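Local atomic coordinates of N-isopropylammelide isopropylaminohydrolase (Burkholderia multivorans ATCC 17616, PDB entry 6NBO), a protein that belongs to the amidohydrolase family, metal-dependent enzymes built on a TIM-barrel fold, and carries zinc ions in this model. Residues R15-T19 / G54-L58; V129-L135 / R167-L173; G195-K199 / Y228-L232; D231-T237 / R268-V274; R364-V370 / R385-S391. All coordinates share one frame; numbering follows the deposited sequence. Where two conformers were deposited one is given.

Contact 1: R15-T19 / G54-L58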
# COMPACT_ATOMS: atom_id res chain seq x y z
N ARG A 15 -6.91 -17.12 22.21
CA ARG A 15 -8.12 -17.90 22.33
C ARG A 15 -9.35 -17.08 21.95
O ARG A 15 -9.42 -15.88 22.21
CB ARG A 15 -8.29 -18.41 23.75
CG ARG A 15 -7.44 -19.63 24.07
CD ARG A 15 -7.73 -20.09 25.48
NE ARG A 15 -6.95 -21.27 25.82
CZ ARG A 15 -6.50 -21.52 27.05
NH1 ARG A 15 -6.76 -20.67 28.04
NH2 ARG A 15 -5.80 -22.62 27.28
N ASN A 16 -10.33 -17.77 21.36
CA ASN A 16 -11.71 -17.29 21.31
C ASN A 16 -11.84 -16.01 20.47
O ASN A 16 -12.26 -14.95 20.94
CB ASN A 16 -12.25 -17.07 22.73
CG ASN A 16 -13.70 -16.66 22.76
OD1 ASN A 16 -14.46 -16.94 21.83
ND2 ASN A 16 -14.11 -15.99 23.83
N VAL A 17 -11.44 -16.13 19.20
CA VAL A 17 -11.60 -15.05 18.22
C VAL A 17 -12.39 -15.56 17.03
O VAL A 17 -12.58 -16.76 16.85
CB VAL A 17 -10.25 -14.47 17.76
CG1 VAL A 17 -9.53 -13.79 18.92
CG2 VAL A 17 -9.40 -15.57 17.13
N ARG A 18 -12.85 -14.63 16.21
CA ARG A 18 -13.65 -14.94 15.04
C ARG A 18 -12.98 -14.33 13.82
O ARG A 18 -12.56 -13.16 13.85
CB ARG A 18 -15.07 -14.40 15.18
CG ARG A 18 -15.93 -15.12 16.23
CD ARG A 18 -17.23 -14.35 16.47
NE ARG A 18 -16.94 -12.98 16.92
CZ ARG A 18 -17.41 -11.89 16.34
NH1 ARG A 18 -18.21 -11.98 15.28
NH2 ARG A 18 -17.08 -10.69 16.82
N THR A 19 -12.85 -15.10 12.75
CA THR A 19 -12.30 -14.53 11.53
C THR A 19 -13.38 -13.91 10.65
O THR A 19 -13.06 -13.33 9.61
CB THR A 19 -11.54 -15.60 10.75
OG1 THR A 19 -12.43 -16.67 10.42
CG2 THR A 19 -10.38 -16.14 11.58
N GLY A 54 -13.89 -13.12 22.04
CA GLY A 54 -14.84 -13.09 20.96
C GLY A 54 -14.61 -12.02 19.93
O GLY A 54 -15.48 -11.80 19.08
N ALA A 55 -13.47 -11.34 19.97
CA ALA A 55 -13.16 -10.30 19.00
C ALA A 55 -12.97 -10.90 17.61
O ALA A 55 -12.62 -12.07 17.45
CB ALA A 55 -11.89 -9.55 19.40
N ILE A 56 -13.19 -10.06 16.60
CA ILE A 56 -12.80 -10.43 15.24
C ILE A 56 -11.28 -10.36 15.12
O ILE A 56 -10.65 -9.38 15.54
CB ILE A 56 -13.49 -9.53 14.21
CG1 ILE A 56 -14.92 -10.00 13.98
CG2 ILE A 56 -12.67 -9.49 12.89
CD1 ILE A 56 -15.72 -9.14 13.02
N ALA A 57 -10.69 -11.41 14.56
CA ALA A 57 -9.27 -11.42 14.23
C ALA A 57 -9.11 -11.13 12.74
O ALA A 57 -9.72 -11.80 11.90
CB ALA A 57 -8.62 -12.77 14.58
N LEU A 58 -8.33 -10.12 12.42
CA LEU A 58 -7.98 -9.73 11.07
C LEU A 58 -6.52 -10.06 10.80
O LEU A 58 -5.68 -9.99 11.71
CB LEU A 58 -8.20 -8.23 10.85
CG LEU A 58 -9.60 -7.66 11.03
CD1 LEU A 58 -9.58 -6.12 10.99
CD2 LEU A 58 -10.56 -8.23 9.98
O HOH W 1 -10.51 -12.26 9.38

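Contact 2: V129-L135 / R167-L173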
# COMPACT_ATOMS: atom_id res chain seq x y z
N VAL A 129 12.85 10.33 -5.48
CA VAL A 129 14.24 10.18 -5.90
C VAL A 129 14.42 11.12 -7.08
O VAL A 129 13.79 10.92 -8.13
CB VAL A 129 14.59 8.74 -6.27
CG1 VAL A 129 16.01 8.64 -6.88
CG2 VAL A 129 14.47 7.81 -5.07
N ASP A 130 15.23 12.16 -6.92
CA ASP A 130 15.33 13.20 -7.94
C ASP A 130 16.65 13.94 -7.77
O ASP A 130 17.35 13.76 -6.77
CB ASP A 130 14.16 14.18 -7.85
CG ASP A 130 14.02 14.79 -6.46
OD1 ASP A 130 15.01 15.35 -5.94
OD2 ASP A 130 12.91 14.71 -5.88
N THR A 131 16.97 14.80 -8.74
CA THR A 131 18.24 15.52 -8.70
C THR A 131 18.19 16.79 -7.84
O THR A 131 19.17 17.54 -7.83
CB THR A 131 18.70 15.86 -10.11
OG1 THR A 131 17.67 16.59 -10.80
CG2 THR A 131 18.99 14.56 -10.87
N ASP A 132 17.09 17.05 -7.13
CA ASP A 132 17.14 18.07 -6.09
C ASP A 132 17.77 17.52 -4.82
O ASP A 132 18.57 18.21 -4.18
CB ASP A 132 15.73 18.59 -5.75
CG ASP A 132 15.05 19.25 -6.92
OD1 ASP A 132 15.74 19.87 -7.76
OD2 ASP A 132 13.82 19.15 -7.00
N ALA A 133 17.42 16.29 -4.46
CA ALA A 133 17.81 15.71 -3.19
C ALA A 133 18.71 14.49 -3.32
O ALA A 133 19.26 14.05 -2.31
CB ALA A 133 16.57 15.31 -2.38
N GLY A 134 18.85 13.92 -4.52
CA GLY A 134 19.63 12.71 -4.62
C GLY A 134 18.91 11.56 -3.95
O GLY A 134 17.68 11.42 -4.04
N LEU A 135 19.67 10.70 -3.28
CA LEU A 135 19.09 9.59 -2.53
C LEU A 135 18.79 9.94 -1.08
O LEU A 135 18.59 9.03 -0.26
CB LEU A 135 20.04 8.38 -2.59
CG LEU A 135 20.43 7.88 -3.98
CD1 LEU A 135 21.28 6.60 -3.89
CD2 LEU A 135 19.21 7.66 -4.86
N ARG A 167 15.21 15.81 -16.82
CA ARG A 167 16.07 16.18 -15.69
C ARG A 167 17.34 15.34 -15.77
O ARG A 167 17.36 14.19 -15.32
CB ARG A 167 15.33 15.97 -14.36
CG ARG A 167 14.15 16.94 -14.22
CD ARG A 167 13.43 16.82 -12.89
NE ARG A 167 14.33 17.03 -11.76
CZ ARG A 167 14.48 18.18 -11.11
NH1 ARG A 167 13.75 19.25 -11.46
NH2 ARG A 167 15.35 18.27 -10.11
N PRO A 168 18.41 15.89 -16.35
CA PRO A 168 19.62 15.10 -16.60
C PRO A 168 20.12 14.38 -15.36
O PRO A 168 20.14 14.94 -14.26
CB PRO A 168 20.63 16.16 -17.06
CG PRO A 168 19.79 17.24 -17.66
CD PRO A 168 18.53 17.28 -16.84
N GLY A 169 20.51 13.12 -15.54
CA GLY A 169 21.04 12.33 -14.45
C GLY A 169 20.01 11.56 -13.64
O GLY A 169 20.39 10.73 -12.82
N THR A 170 18.71 11.81 -13.86
CA THR A 170 17.69 11.13 -13.09
C THR A 170 17.70 9.63 -13.38
O THR A 170 17.51 8.82 -12.46
CB THR A 170 16.31 11.74 -13.38
OG1 THR A 170 16.34 13.14 -13.08
CG2 THR A 170 15.24 11.08 -12.51
N ASP A 171 17.93 9.24 -14.64
CA ASP A 171 17.99 7.83 -14.98
C ASP A 171 19.05 7.09 -14.16
O ASP A 171 18.78 6.02 -13.60
CB ASP A 171 18.25 7.66 -16.48
CG ASP A 171 19.39 8.54 -17.00
OD1 ASP A 171 20.07 9.25 -16.20
OD2 ASP A 171 19.62 8.52 -18.22
N ALA A 172 20.26 7.66 -14.07
CA ALA A 172 21.32 7.01 -13.30
C ALA A 172 21.02 7.03 -11.81
O ALA A 172 21.39 6.10 -11.08
CB ALA A 172 22.66 7.69 -13.59
N LEU A 173 20.35 8.08 -11.34
CA LEU A 173 20.00 8.16 -9.93
C LEU A 173 19.01 7.07 -9.55
O LEU A 173 19.12 6.47 -8.48
CB LEU A 173 19.43 9.54 -9.63
CG LEU A 173 19.26 9.92 -8.18
CD1 LEU A 173 20.63 9.94 -7.47
CD2 LEU A 173 18.61 11.28 -8.14
O HOH W 2 15.13 14.46 -11.00
O HOH W 3 18.72 17.25 -13.32
O HOH W 4 14.26 21.67 -9.45

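Contact 3: G195-K199 / Y228-L232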
# COMPACT_ATOMS: atom_id res chain seq x y z
N GLY A 195 6.51 13.93 -21.59
CA GLY A 195 6.45 14.55 -22.91
C GLY A 195 6.79 13.65 -24.07
O GLY A 195 6.43 13.96 -25.22
N ASP A 196 7.46 12.53 -23.83
CA ASP A 196 7.84 11.59 -24.88
C ASP A 196 7.52 10.23 -24.30
O ASP A 196 8.35 9.62 -23.60
CB ASP A 196 9.32 11.74 -25.24
CG ASP A 196 9.74 10.85 -26.38
OD1 ASP A 196 9.05 9.85 -26.66
OD2 ASP A 196 10.80 11.13 -26.97
N PRO A 197 6.29 9.74 -24.52
CA PRO A 197 5.83 8.57 -23.76
C PRO A 197 6.58 7.29 -24.11
O PRO A 197 6.84 6.47 -23.23
CB PRO A 197 4.34 8.48 -24.12
CG PRO A 197 4.24 9.16 -25.46
CD PRO A 197 5.22 10.30 -25.36
N VAL A 198 6.95 7.12 -25.37
CA VAL A 198 7.67 5.92 -25.77
C VAL A 198 9.05 5.91 -25.15
O VAL A 198 9.49 4.91 -24.59
CB VAL A 198 7.71 5.82 -27.31
CG1 VAL A 198 8.72 4.76 -27.76
CG2 VAL A 198 6.31 5.50 -27.84
N LYS A 199 9.75 7.04 -25.22
CA LYS A 199 11.07 7.12 -24.61
C LYS A 199 10.99 6.93 -23.10
O LYS A 199 11.80 6.21 -22.51
CB LYS A 199 11.74 8.45 -24.95
CG LYS A 199 13.18 8.53 -24.46
CD LYS A 199 13.87 9.79 -24.96
CE LYS A 199 15.24 9.95 -24.31
NZ LYS A 199 15.80 11.32 -24.53
N TYR A 228 -3.87 5.67 -23.81
CA TYR A 228 -2.70 5.48 -24.66
C TYR A 228 -1.48 5.09 -23.84
O TYR A 228 -0.76 4.15 -24.20
CB TYR A 228 -2.43 6.76 -25.46
CG TYR A 228 -1.07 6.77 -26.12
CD1 TYR A 228 -0.86 6.17 -27.36
CD2 TYR A 228 0.01 7.37 -25.49
CE1 TYR A 228 0.41 6.17 -27.95
CE2 TYR A 228 1.26 7.37 -26.06
CZ TYR A 228 1.45 6.78 -27.28
OH TYR A 228 2.72 6.79 -27.82
N SER A 229 -1.20 5.83 -22.76
CA SER A 229 -0.03 5.51 -21.95
C SER A 229 -0.14 4.13 -21.34
O SER A 229 0.84 3.37 -21.31
CB SER A 229 0.17 6.56 -20.85
OG SER A 229 0.59 7.79 -21.38
N LEU A 230 -1.32 3.78 -20.83
CA LEU A 230 -1.54 2.46 -20.26
C LEU A 230 -1.28 1.36 -21.29
O LEU A 230 -0.64 0.35 -20.99
CB LEU A 230 -2.97 2.36 -19.72
CG LEU A 230 -3.34 1.05 -19.00
CD1 LEU A 230 -2.27 0.68 -17.96
CD2 LEU A 230 -4.71 1.16 -18.35
N ASP A 231 -1.76 1.55 -22.52
CA ASP A 231 -1.50 0.57 -23.57
C ASP A 231 -0.00 0.39 -23.79
O ASP A 231 0.48 -0.74 -23.94
CB ASP A 231 -2.18 0.98 -24.87
CG ASP A 231 -1.77 0.10 -26.04
OD1 ASP A 231 -2.05 -1.11 -26.00
OD2 ASP A 231 -1.15 0.61 -26.99
N LEU A 232 0.74 1.50 -23.84
CA LEU A 232 2.19 1.43 -23.99
C LEU A 232 2.82 0.63 -22.86
O LEU A 232 3.68 -0.24 -23.10
CB LEU A 232 2.80 2.83 -24.02
CG LEU A 232 2.72 3.67 -25.30
CD1 LEU A 232 3.48 4.96 -25.09
CD2 LEU A 232 3.30 2.89 -26.47

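Contact 4: D231-T237 / R268-V274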
# COMPACT_ATOMS: atom_id res chain seq x y z
N ASP A 231 -1.76 1.55 -22.52
CA ASP A 231 -1.50 0.57 -23.57
C ASP A 231 -0.00 0.39 -23.79
O ASP A 231 0.48 -0.74 -23.94
CB ASP A 231 -2.18 0.98 -24.87
CG ASP A 231 -1.77 0.10 -26.04
OD1 ASP A 231 -2.05 -1.11 -26.00
OD2 ASP A 231 -1.15 0.61 -26.99
N LEU A 232 0.74 1.50 -23.84
CA LEU A 232 2.19 1.43 -23.99
C LEU A 232 2.82 0.63 -22.86
O LEU A 232 3.68 -0.24 -23.10
CB LEU A 232 2.80 2.83 -24.02
CG LEU A 232 2.72 3.67 -25.30
CD1 LEU A 232 3.48 4.96 -25.09
CD2 LEU A 232 3.30 2.89 -26.47
N ILE A 233 2.42 0.91 -21.62
CA ILE A 233 2.96 0.22 -20.46
C ILE A 233 2.68 -1.28 -20.54
O ILE A 233 3.56 -2.11 -20.30
CB ILE A 233 2.39 0.85 -19.18
CG1 ILE A 233 2.97 2.26 -18.99
CG2 ILE A 233 2.66 -0.04 -17.97
CD1 ILE A 233 2.14 3.13 -18.07
N LEU A 234 1.44 -1.64 -20.88
CA LEU A 234 1.07 -3.05 -20.95
C LEU A 234 1.80 -3.76 -22.10
O LEU A 234 2.18 -4.93 -21.97
CB LEU A 234 -0.44 -3.19 -21.10
CG LEU A 234 -1.28 -2.63 -19.94
CD1 LEU A 234 -2.76 -2.74 -20.24
CD2 LEU A 234 -0.95 -3.35 -18.64
N GLN A 235 1.97 -3.07 -23.24
CA GLN A 235 2.75 -3.64 -24.34
C GLN A 235 4.15 -4.01 -23.88
O GLN A 235 4.65 -5.10 -24.17
CB GLN A 235 2.84 -2.65 -25.49
CG GLN A 235 1.62 -2.51 -26.35
CD GLN A 235 1.96 -1.79 -27.64
OE1 GLN A 235 3.00 -2.05 -28.24
NE2 GLN A 235 1.10 -0.86 -28.05
N ARG A 236 4.82 -3.08 -23.20
CA ARG A 236 6.17 -3.33 -22.74
C ARG A 236 6.20 -4.43 -21.69
O ARG A 236 7.09 -5.29 -21.70
CB ARG A 236 6.76 -2.03 -22.17
CG ARG A 236 8.27 -1.93 -22.28
CD ARG A 236 8.70 -1.73 -23.73
NE ARG A 236 10.12 -1.99 -23.91
CZ ARG A 236 10.61 -3.01 -24.61
NH1 ARG A 236 11.92 -3.18 -24.72
NH2 ARG A 236 9.79 -3.87 -25.21
N THR A 237 5.22 -4.43 -20.78
CA THR A 237 5.11 -5.48 -19.77
C THR A 237 5.04 -6.86 -20.41
O THR A 237 5.72 -7.80 -19.97
CB THR A 237 3.87 -5.25 -18.90
OG1 THR A 237 3.95 -3.96 -18.28
CG2 THR A 237 3.77 -6.33 -17.83
N ARG A 268 -6.48 -7.12 -20.35
CA ARG A 268 -5.04 -7.24 -20.55
C ARG A 268 -4.29 -7.18 -19.23
O ARG A 268 -3.35 -7.95 -19.02
CB ARG A 268 -4.55 -6.13 -21.49
CG ARG A 268 -5.07 -6.30 -22.91
CD ARG A 268 -4.84 -5.05 -23.72
NE ARG A 268 -3.42 -4.77 -23.90
CZ ARG A 268 -2.95 -3.65 -24.43
NH1 ARG A 268 -3.80 -2.72 -24.82
NH2 ARG A 268 -1.65 -3.47 -24.56
N MET A 269 -4.70 -6.27 -18.34
CA MET A 269 -4.08 -6.21 -17.02
C MET A 269 -4.24 -7.52 -16.26
O MET A 269 -3.30 -8.01 -15.64
CB MET A 269 -4.66 -5.04 -16.23
CG MET A 269 -4.45 -3.70 -16.94
SD MET A 269 -5.41 -2.37 -16.22
CE MET A 269 -4.70 -2.37 -14.60
N ALA A 270 -5.44 -8.11 -16.30
CA ALA A 270 -5.64 -9.38 -15.61
C ALA A 270 -4.70 -10.45 -16.16
O ALA A 270 -4.05 -11.18 -15.41
CB ALA A 270 -7.10 -9.83 -15.75
N GLU A 271 -4.63 -10.55 -17.49
CA GLU A 271 -3.75 -11.52 -18.14
C GLU A 271 -2.30 -11.36 -17.69
O GLU A 271 -1.61 -12.35 -17.45
CB GLU A 271 -3.87 -11.37 -19.66
CG GLU A 271 -2.95 -12.28 -20.46
CD GLU A 271 -3.15 -13.75 -20.14
OE1 GLU A 271 -4.31 -14.17 -19.97
OE2 GLU A 271 -2.14 -14.48 -20.03
N LEU A 272 -1.84 -10.12 -17.54
CA LEU A 272 -0.44 -9.86 -17.21
C LEU A 272 -0.18 -9.81 -15.71
O LEU A 272 0.96 -9.55 -15.30
CB LEU A 272 0.02 -8.55 -17.86
CG LEU A 272 0.11 -8.66 -19.38
CD1 LEU A 272 0.23 -7.29 -20.03
CD2 LEU A 272 1.31 -9.51 -19.74
N GLY A 273 -1.19 -10.05 -14.89
CA GLY A 273 -1.01 -9.92 -13.46
C GLY A 273 -0.72 -8.51 -13.01
O GLY A 273 -0.02 -8.32 -12.01
N VAL A 274 -1.24 -7.51 -13.72
CA VAL A 274 -1.06 -6.11 -13.34
C VAL A 274 -2.19 -5.71 -12.40
O VAL A 274 -3.37 -5.78 -12.77
CB VAL A 274 -1.04 -5.21 -14.58
CG1 VAL A 274 -1.03 -3.74 -14.16
CG2 VAL A 274 0.16 -5.55 -15.46

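Contact 5: R364-V370 / R385-S391. With EDO (1,2-ethanediol), chain L.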
# COMPACT_ATOMS: atom_id res chain seq x y z
N ARG A 364 2.75 -15.63 8.10
CA ARG A 364 3.36 -14.76 9.09
C ARG A 364 2.32 -14.37 10.13
O ARG A 364 1.19 -14.01 9.79
CB ARG A 364 3.95 -13.50 8.44
CG ARG A 364 4.73 -12.61 9.41
CD ARG A 364 5.25 -11.33 8.74
NE ARG A 364 6.12 -11.64 7.61
CZ ARG A 364 6.41 -10.80 6.62
NH1 ARG A 364 5.90 -9.57 6.61
NH2 ARG A 364 7.20 -11.20 5.63
N ALA A 365 2.70 -14.44 11.40
CA ALA A 365 1.76 -14.25 12.50
C ALA A 365 1.53 -12.75 12.74
O ALA A 365 1.97 -12.17 13.74
CB ALA A 365 2.27 -14.94 13.75
N ASP A 366 0.81 -12.13 11.80
CA ASP A 366 0.29 -10.78 11.94
C ASP A 366 -1.21 -10.89 12.24
O ASP A 366 -1.97 -11.39 11.40
CB ASP A 366 0.51 -9.94 10.68
CG ASP A 366 1.99 -9.73 10.34
OD1 ASP A 366 2.87 -10.15 11.13
OD2 ASP A 366 2.29 -9.15 9.28
N VAL A 367 -1.62 -10.44 13.42
CA VAL A 367 -2.99 -10.61 13.86
C VAL A 367 -3.46 -9.32 14.51
O VAL A 367 -2.76 -8.75 15.35
CB VAL A 367 -3.15 -11.79 14.85
CG1 VAL A 367 -4.62 -11.98 15.20
CG2 VAL A 367 -2.59 -13.09 14.27
N VAL A 368 -4.65 -8.86 14.12
CA VAL A 368 -5.23 -7.62 14.61
C VAL A 368 -6.61 -7.96 15.16
O VAL A 368 -7.45 -8.49 14.43
CB VAL A 368 -5.32 -6.57 13.48
CG1 VAL A 368 -5.96 -5.25 13.96
CG2 VAL A 368 -3.94 -6.33 12.89
N LEU A 369 -6.83 -7.69 16.45
CA LEU A 369 -8.12 -7.97 17.07
C LEU A 369 -8.93 -6.68 17.16
O LEU A 369 -8.39 -5.65 17.58
CB LEU A 369 -7.95 -8.56 18.47
CG LEU A 369 -7.14 -9.85 18.59
CD1 LEU A 369 -7.29 -10.41 20.00
CD2 LEU A 369 -7.59 -10.85 17.53
N VAL A 370 -10.21 -6.75 16.79
CA VAL A 370 -11.13 -5.61 16.91
C VAL A 370 -12.47 -6.09 17.46
O VAL A 370 -12.94 -7.18 17.13
CB VAL A 370 -11.35 -4.87 15.57
CG1 VAL A 370 -10.09 -4.17 15.16
CG2 VAL A 370 -11.83 -5.83 14.48
N ARG A 385 -7.81 -0.91 17.46
CA ARG A 385 -7.15 -2.22 17.44
C ARG A 385 -6.87 -2.62 18.88
O ARG A 385 -5.97 -2.07 19.53
CB ARG A 385 -5.86 -2.20 16.63
CG ARG A 385 -5.95 -1.57 15.25
CD ARG A 385 -7.13 -2.06 14.42
NE ARG A 385 -8.20 -1.07 14.32
CZ ARG A 385 -8.26 -0.12 13.38
NH1 ARG A 385 -7.31 -0.04 12.46
NH2 ARG A 385 -9.27 0.74 13.37
N ARG A 386 -7.65 -3.56 19.41
CA ARG A 386 -7.44 -3.99 20.78
C ARG A 386 -6.06 -4.63 20.96
O ARG A 386 -5.40 -4.42 21.99
CB ARG A 386 -8.53 -4.96 21.20
CG ARG A 386 -8.39 -5.35 22.67
CD ARG A 386 -9.05 -6.66 22.95
NE ARG A 386 -10.49 -6.56 22.82
CZ ARG A 386 -11.29 -7.62 22.75
NH1 ARG A 386 -10.77 -8.84 22.79
NH2 ARG A 386 -12.60 -7.45 22.63
N LEU A 387 -5.62 -5.39 19.97
CA LEU A 387 -4.35 -6.10 20.00
C LEU A 387 -3.76 -6.10 18.61
O LEU A 387 -4.48 -6.33 17.63
CB LEU A 387 -4.52 -7.55 20.47
CG LEU A 387 -3.23 -8.38 20.55
CD1 LEU A 387 -2.33 -7.85 21.66
CD2 LEU A 387 -3.54 -9.85 20.78
N VAL A 388 -2.47 -5.82 18.50
CA VAL A 388 -1.74 -6.00 17.25
C VAL A 388 -0.58 -6.93 17.55
O VAL A 388 0.21 -6.67 18.47
CB VAL A 388 -1.25 -4.67 16.64
CG1 VAL A 388 -0.55 -4.94 15.30
CG2 VAL A 388 -2.42 -3.70 16.43
N VAL A 389 -0.51 -8.03 16.80
CA VAL A 389 0.61 -8.95 16.83
C VAL A 389 1.31 -8.85 15.48
O VAL A 389 0.65 -8.87 14.44
CB VAL A 389 0.15 -10.40 17.08
CG1 VAL A 389 1.34 -11.34 17.07
CG2 VAL A 389 -0.62 -10.47 18.39
N SER A 390 2.62 -8.72 15.50
CA SER A 390 3.37 -8.61 14.26
C SER A 390 4.54 -9.57 14.32
O SER A 390 5.33 -9.52 15.26
CB SER A 390 3.84 -7.18 14.02
OG SER A 390 4.56 -7.10 12.81
N SER A 391 4.64 -10.44 13.31
CA SER A 391 5.66 -11.49 13.28
C SER A 391 5.69 -12.26 14.60
O SER A 391 6.75 -12.59 15.13
CB SER A 391 7.04 -10.92 12.95
OG SER A 391 7.11 -10.57 11.58
C1 EDO L . 8.27 -14.27 5.72
O1 EDO L . 7.75 -14.33 4.38
C2 EDO L . 7.16 -14.58 6.71
O2 EDO L . 7.60 -14.28 8.04

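Contact 1: R15-T19 / G54-L58
The guanidinium of Arg18 has CG1 of Ile56 over one face and the carbonyl of Gly54 at its edge. Ile56 CG1 lies 3.6 Å from Arg18 NH2. At the edge, Arg18 NE and NH2 both donate to Gly54 O, at 2.9 Å for NE and 3.0 Å for NH2. The acceptor sits only 2° out of the guanidinium plane. The bend at chi3 (-58°) turns the arginine side-on to this oxygen. Arg18 NH2 also donates to Ala372 O, and NH1 to Met373 O, which fixes the rotation of the group. The contact is where strand 11-17 of the small beta domain runs out beside the start of strand 56-66, which leads into the barrel. Asn16 and Val17 both face Leu25 and form a G1 beta bulge. Past the bulge, Arg18 and Ile56 make a single beta bridge. Arg18 N donates to Ala55 O at 2.9 Å, and Ala57 N to Arg18 O at 2.7 Å. Gly54 N donates to Asn16 O before the bridge. Val17 CG2 packs on Ala57 CB at 3.9 Å, with Ile27 and Leu369 around them. A water donates to both Thr19 O and Ala57 O.

Contact 2: V129-L135 / R167-L173
An Asx motif in the loop after strand 120-128 meets the start of helix 170-180, in the TIM-barrel part of the chain. Thr131 and Asp132 of the loop meet Arg167, and Leu173 of the helix packs against the loop. Asp130 OD1 builds the motif by accepting from Ala133 N at 3.0 Å, and more weakly from Asp132 N. Arg167 NH2 reaches two acceptors. Asp132 OD1 lies 2.9 Å from Arg167 NH2, at the guanidinium edge, in a salt bridge whose hydrogen bond is weak. The carboxylate and guanidinium planes stand 79° apart. Arg167 NH2 also donates to Thr131 OG1 at 2.9 Å, which lies 34° out of the guanidinium plane. A water accepts from Thr131 N and Arg167 NE and donates to Thr170 OG1. The hydroxyl of Thr170 itself donates to Arg167 O. The apolar half centres on Leu173. Its CG is anti to the backbone N (chi1 -168°), which sends the branch into the loop. There Leu173 CG meets Val129 CG1 at 3.7 Å, and Leu173 CD1 meets Leu135 CD2 at 3.7 Å. Leu173 CD2 lies against Asp130 O. Asp132 OD2 has a second positive partner, Arg94. One carboxylate therefore joins two arginines, and its charge is probably well balanced by them.

Contact 3: G195-K199 / Y228-L232
Pro197 stands across the edge of the Tyr228 ring, the two side chains at about a right angle. Pro197 CG is 3.5 Å from Tyr228 CE2, near the ring plane, and Pro197 CB also lies at this edge. The proline therefore meets the rim of the ring. In Tyr228, CG anti to the backbone N (chi1 167°) carries the ring out from the helix, and its CE2 edge meets the proline. The phenol oxygen ends close to Val198, with Tyr228 OH 3.8 Å from Val198 CG2. Leu232, one turn further along the same helix, has two conformers, and its contacts hold for the one described. In that conformer its CG lies over one face of the Tyr228 ring, offset toward the rim. Leu232 CD1 then touches Pro197 CB at 3.8 Å and also Val198 CG2, crossing the valine at about a right angle. The contact is small and held by van der Waals packing. Just before Pro197, Asp196 is the N-cap and its OD1 accepts from Lys199 N. The contact lies at the surface, between the first turn of helix 197-211 and the middle of helix 223-239. Cys191, in the loop after strand 184-188, touches both Pro197 and Tyr228.

Contact 4: D231-T237 / R268-V274
Asp231 and Arg268 form the charged part of this contact. Arg268 grips end-on, with NH1 at 2.7 Å and NH2 at 2.8 Å from the single oxygen Asp231 OD1. That oxygen lies near the guanidinium plane, while the carboxylate plane is turned 69° from it. OD1 accepts from NH1 with its anti lone pair; NH2 meets the same anti side, 31° out of the carboxylate plane. The other oxygen, Asp231 OD2, accepts from Gln235 NE2 at 2.9 Å, one turn on. Both carboxylate oxygens are thus held, and the neighbouring arginine would probably favour the charged form of Asp231.

The apolar part centres on Leu234. Leu234 CD1 lies over one face of the guanidinium and touches Met269 CG at 3.8 Å. Leu234 CD2 meets Val274 CG2 at 4.0 Å. Leu272 CD1 rests on the backbone, 3.6 Å from Leu234 O. Thr237 adds its methyl group beside Leu272 and Val274, and its hydroxyl donates back to Ile233 O.

Among backbone bonds, Val274 N to Met269 O and Gly273 N to Ala270 O close helix 259-272 in a Schellman motif. The two helix segments run 27° from parallel, with axes 10.7 Å apart, as neighbouring outer helices of a TIM barrel do.

Contact 5: R364-V370 / R385-S391
Arg385 crosses Val368 and runs beside Val370 on the neighbouring strand. Arg385 CB is 4.1 Å from Val368 CG1, and CG comes closer to the same methyl. Arg385 CD is at 3.4 Å from Val368 CG1 and also touches Val370 CG1. Arg385 NE still lies against Val370 CG1 at 3.7 Å. Bends at chi2 (-48°) and chi3 (106°) fold the chain along this path. The tip leaves the strands: NH1 forms a salt bridge with Asp317 and also donates to Ala118 O, and NH2 donates to Pro383 O.

Strands 367-370 and 387-390 are antiparallel. Val367 with Val389 and Leu369 with Leu387 are hydrogen-bonded pairs; Val368 with Val388 is a non-hydrogen-bonded pair. Leu369 and Leu387 lie side by side, CD1 of Leu369 being 3.9 Å from CD2 of Leu387. Beyond the strands, Ser391 N donates almost straight to Asp366 OD1 at 2.8 Å, with an angle of 176°. Asp366 OD2 is hydrogen-bonded to Thr121 OG1.

At that end Arg364 NE donates to O2 of 1,2-ethanediol, probably from the crystallisation liquor, and Arg364 NH1 forms a salt bridge with Glu153. Valine and leucine packing fills the middle. Asp366 and Arg385 have polar partners within a buried contact.

Overall arrangement
Contacts 1 and 5 adjoin, their centres 11 Å apart. Strand 56-66 runs beside strand 367-370: Leu58 N is 2.7 Å from Val368 O and Ile56 N is 2.9 Å from Val370 O, both probable hydrogen bonds. Together they join the small beta domain to the barrel. Contacts 3 and 4 share Asp231 and Leu232 on helix 223-239, which packs against a different helix in each; their centres are 13 Å apart. Contact 2 lies about 21 Å from contact 3, centre to centre, and 48 Å from contact 1. One zinc ion is bound by His65, His67, His218 and Asp304, the other by His250 and Asp304. The Asp130 side chain of contact 2 is about 13 Å from a zinc ion.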